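Acidocalcisomal pyrophosphatase (Trypanosoma cruzi, PDB 5CUV) probably hydrolyses inorganic diphosphate to phosphate with the help of magnesium ions. Local coordinates at residues R109-D114 with W136-S141. Sequence-based numbering, arbitrary orientation.
Sequences RVMNED and WAWWCS
Arg109 and Trp139 have the nearest CA atoms across the two segments, 10.3 Å apart, so the loop leading into helix 113-123 meets helix 132-141 through long side chains alone. Arg109 reaches across with CG anti to the backbone N (chi1 -170°) and a single bend at chi3, which brings its guanidinium down on the Trp139 indole. This is a cation-pi stack: CZ of Arg109 sits 3.8 Å from the centroid of the six-membered ring of Trp139, the two planes tilted by 27°. NH2 lies over the middle of the indole, while NE follows the outer rim near CZ3 and CH2. NH1 of Arg109 comes obliquely to CH2 of Trp138 at 3.5 Å, and also makes a weak hydrogen bond to the carbonyl of His142. Met111, a selenomethionine here, meets the same tip of Trp138: its CE is 3.7 Å from CH2, and SE stands at the ring edge in a Met-aromatic contact. Cys104 of helix 97-106 packs on Met111, Trp138 and Trp139. NE1 of Trp139 donates a hydrogen bond to OD1 of Asn255 of the second subunit, tying to that chain an N-terminal helical domain that resembles an EF-hand pair, away from the magnesium and malate sites. With no hydrogen bond between the segments, the contact probably depends on dispersion and on the attraction between the arginine's charge and the indole pi cloud.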
ATOM      1  N   ARG A 109     -25.791  -2.159  39.806  1.00 60.78           N
ATOM      2  CA  ARG A 109     -26.611  -1.128  40.451  1.00 62.12           C
ATOM      3  C   ARG A 109     -25.873  -0.152  41.396  1.00 63.04           C
ATOM      4  O   ARG A 109     -24.962  -0.515  42.140  1.00 62.10           O
ATOM      5  CB  ARG A 109     -27.784  -1.798  41.161  1.00 62.22           C
ATOM      6  CG  ARG A 109     -28.822  -0.830  41.663  1.00 63.13           C
ATOM      7  CD  ARG A 109     -30.045  -1.558  42.175  1.00 63.45           C
ATOM      8  NE  ARG A 109     -30.642  -2.397  41.151  1.00 62.89           N
ATOM      9  CZ  ARG A 109     -31.910  -2.766  41.183  1.00 62.33           C
ATOM     10  NH1 ARG A 109     -32.660  -2.350  42.187  1.00 61.41           N
ATOM     11  NH2 ARG A 109     -32.427  -3.529  40.222  1.00 62.71           N
ATOM     12  N   VAL A 110     -26.282   1.107  41.359  1.00 65.21           N
ATOM     13  CA  VAL A 110     -25.643   2.122  42.189  1.00 67.82           C
ATOM     14  C   VAL A 110     -26.298   2.190  43.560  1.00 69.58           C
ATOM     15  O   VAL A 110     -27.238   2.958  43.784  1.00 70.09           O
ATOM     16  CB  VAL A 110     -25.642   3.510  41.463  1.00 67.91           C
ATOM     17  CG1 VAL A 110     -24.958   3.372  40.079  1.00 66.65           C
ATOM     18  CG2 VAL A 110     -27.089   4.053  41.318  1.00 68.23           C
HETATM   19  N   MSE A 111     -25.753   1.499  44.549  1.00 71.68           N
HETATM   20  CA  MSE A 111     -26.343   1.420  45.868  1.00 73.17           C
HETATM   21  C   MSE A 111     -25.769   2.283  46.884  1.00 72.63           C
HETATM   22  O   MSE A 111     -24.958   1.975  47.643  1.00 72.07           O
HETATM   23  CB  MSE A 111     -26.373   0.040  46.474  1.00 76.32           C
HETATM   24  CG  MSE A 111     -26.804  -1.243  45.782  1.00 80.72           C
HETATM   25 SE   MSE A 111     -28.648  -1.652  45.859  1.00 87.01          SE
HETATM   26  CE  MSE A 111     -29.180  -2.571  47.367  1.00 85.15           C
ATOM     27  N   ASN A 112     -26.233   3.476  46.956  1.00 72.47           N
ATOM     28  CA  ASN A 112     -25.720   4.403  47.970  1.00 72.61           C
ATOM     29  C   ASN A 112     -26.298   4.182  49.379  1.00 73.23           C
ATOM     30  O   ASN A 112     -27.252   3.425  49.562  1.00 73.10           O
ATOM     31  CB  ASN A 112     -25.884   5.868  47.556  1.00 72.11           C
ATOM     32  CG  ASN A 112     -27.238   6.171  46.987  1.00 71.82           C
ATOM     33  OD1 ASN A 112     -28.260   5.814  47.565  1.00 71.49           O
ATOM     34  ND2 ASN A 112     -27.257   6.852  45.843  1.00 72.09           N
ATOM     35  N   GLU A 113     -25.704   4.837  50.373  1.00 73.75           N
ATOM     36  CA  GLU A 113     -26.145   4.709  51.757  1.00 74.64           C
ATOM     37  C   GLU A 113     -27.674   4.669  51.869  1.00 74.73           C
ATOM     38  O   GLU A 113     -28.232   3.874  52.617  1.00 74.54           O
ATOM     39  CB  GLU A 113     -25.567   5.873  52.583  1.00 75.57           C
ATOM     40  CG  GLU A 113     -24.016   5.904  52.631  1.00 76.88           C
ATOM     41  CD  GLU A 113     -23.392   7.295  52.368  1.00 77.89           C
ATOM     42  OE1 GLU A 113     -23.778   8.286  53.037  1.00 78.67           O
ATOM     43  OE2 GLU A 113     -22.495   7.399  51.496  1.00 77.74           O
ATOM     44  N   ASP A 114     -28.346   5.517  51.097  1.00 75.18           N
ATOM     45  CA  ASP A 114     -29.810   5.614  51.099  1.00 75.56           C
ATOM     46  C   ASP A 114     -30.472   4.363  50.521  1.00 75.06           C
ATOM     47  O   ASP A 114     -31.309   3.751  51.160  1.00 75.24           O
ATOM     48  CB  ASP A 114     -30.260   6.824  50.267  1.00 77.31           C
ATOM     49  CG  ASP A 114     -29.270   8.000  50.336  1.00 79.64           C
ATOM     50  OD1 ASP A 114     -28.703   8.241  51.437  1.00 80.13           O
ATOM     51  OD2 ASP A 114     -29.072   8.685  49.289  1.00 79.73           O
ATOM     52  N   TRP A 136     -35.489 -11.339  44.363  1.00 39.73           N
ATOM     53  CA  TRP A 136     -36.035 -11.176  43.024  1.00 41.01           C
ATOM     54  C   TRP A 136     -37.288 -10.316  43.026  1.00 40.50           C
ATOM     55  O   TRP A 136     -37.474  -9.511  42.150  1.00 40.45           O
ATOM     56  CB  TRP A 136     -36.290 -12.550  42.379  1.00 43.25           C
ATOM     57  CG  TRP A 136     -36.831 -12.467  40.979  1.00 46.65           C
ATOM     58  CD1 TRP A 136     -38.035 -12.935  40.549  1.00 47.43           C
ATOM     59  CD2 TRP A 136     -36.235 -11.808  39.842  1.00 48.17           C
ATOM     60  NE1 TRP A 136     -38.239 -12.610  39.223  1.00 47.52           N
ATOM     61  CE2 TRP A 136     -37.157 -11.919  38.762  1.00 47.87           C
ATOM     62  CE3 TRP A 136     -35.022 -11.135  39.630  1.00 47.81           C
ATOM     63  CZ2 TRP A 136     -36.906 -11.383  37.492  1.00 48.11           C
ATOM     64  CZ3 TRP A 136     -34.768 -10.598  38.364  1.00 49.07           C
ATOM     65  CH2 TRP A 136     -35.714 -10.728  37.306  1.00 49.20           C
ATOM     66  N   ALA A 137     -38.130 -10.449  44.037  1.00 41.23           N
ATOM     67  CA  ALA A 137     -39.358  -9.647  44.109  1.00 41.04           C
ATOM     68  C   ALA A 137     -39.019  -8.175  44.268  1.00 40.58           C
ATOM     69  O   ALA A 137     -39.657  -7.286  43.694  1.00 40.28           O
ATOM     70  CB  ALA A 137     -40.199 -10.099  45.273  1.00 40.71           C
ATOM     71  N   TRP A 138     -37.988  -7.924  45.052  1.00 40.72           N
ATOM     72  CA  TRP A 138     -37.560  -6.552  45.301  1.00 41.19           C
ATOM     73  C   TRP A 138     -36.914  -5.915  44.056  1.00 41.75           C
ATOM     74  O   TRP A 138     -37.182  -4.755  43.754  1.00 41.35           O
ATOM     75  CB  TRP A 138     -36.562  -6.501  46.486  1.00 39.36           C
ATOM     76  CG  TRP A 138     -35.955  -5.126  46.661  1.00 37.80           C
ATOM     77  CD1 TRP A 138     -36.566  -4.012  47.185  1.00 37.95           C
ATOM     78  CD2 TRP A 138     -34.671  -4.705  46.224  1.00 36.89           C
ATOM     79  NE1 TRP A 138     -35.735  -2.920  47.096  1.00 37.35           N
ATOM     80  CE2 TRP A 138     -34.562  -3.318  46.509  1.00 37.76           C
ATOM     81  CE3 TRP A 138     -33.599  -5.355  45.608  1.00 36.87           C
ATOM     82  CZ2 TRP A 138     -33.413  -2.575  46.196  1.00 37.44           C
ATOM     83  CZ3 TRP A 138     -32.451  -4.610  45.290  1.00 36.94           C
ATOM     84  CH2 TRP A 138     -32.370  -3.238  45.586  1.00 36.82           C
ATOM     85  N   TRP A 139     -36.045  -6.686  43.381  1.00 42.15           N
ATOM     86  CA  TRP A 139     -35.311  -6.268  42.170  1.00 42.63           C
ATOM     87  C   TRP A 139     -36.258  -5.802  41.056  1.00 43.57           C
ATOM     88  O   TRP A 139     -36.102  -4.726  40.476  1.00 42.47           O
ATOM     89  CB  TRP A 139     -34.485  -7.452  41.653  1.00 41.53           C
ATOM     90  CG  TRP A 139     -33.580  -7.140  40.476  1.00 40.93           C
ATOM     91  CD1 TRP A 139     -33.857  -7.320  39.146  1.00 40.82           C
ATOM     92  CD2 TRP A 139     -32.224  -6.707  40.542  1.00 39.71           C
ATOM     93  NE1 TRP A 139     -32.755  -7.037  38.384  1.00 39.01           N
ATOM     94  CE2 TRP A 139     -31.734  -6.660  39.220  1.00 40.18           C
ATOM     95  CE3 TRP A 139     -31.365  -6.365  41.593  1.00 38.01           C
ATOM     96  CZ2 TRP A 139     -30.404  -6.285  38.924  1.00 39.32           C
ATOM     97  CZ3 TRP A 139     -30.062  -6.000  41.299  1.00 36.99           C
ATOM     98  CH2 TRP A 139     -29.593  -5.965  39.976  1.00 37.66           C
ATOM     99  N   CYS A 140     -37.229  -6.658  40.770  1.00 45.24           N
ATOM    100  CA  CYS A 140     -38.218  -6.402  39.772  1.00 46.68           C
ATOM    101  C   CYS A 140     -39.056  -5.221  40.123  1.00 48.77           C
ATOM    102  O   CYS A 140     -39.623  -4.619  39.241  1.00 49.80           O
ATOM    103  CB  CYS A 140     -39.115  -7.595  39.601  1.00 44.90           C
ATOM    104  SG  CYS A 140     -38.238  -8.971  38.909  1.00 47.81           S
ATOM    105  N   SER A 141     -39.143  -4.855  41.388  1.00 50.97           N
ATOM    106  CA  SER A 141     -39.983  -3.716  41.731  1.00 53.11           C
ATOM    107  C   SER A 141     -39.236  -2.412  41.821  1.00 55.25           C
ATOM    108  O   SER A 141     -39.835  -1.361  41.961  1.00 55.90           O
ATOM    109  CB  SER A 141     -40.719  -3.988  43.040  1.00 52.40           C
ATOM    110  OG  SER A 141     -41.451  -5.202  42.926  1.00 52.27           O
TER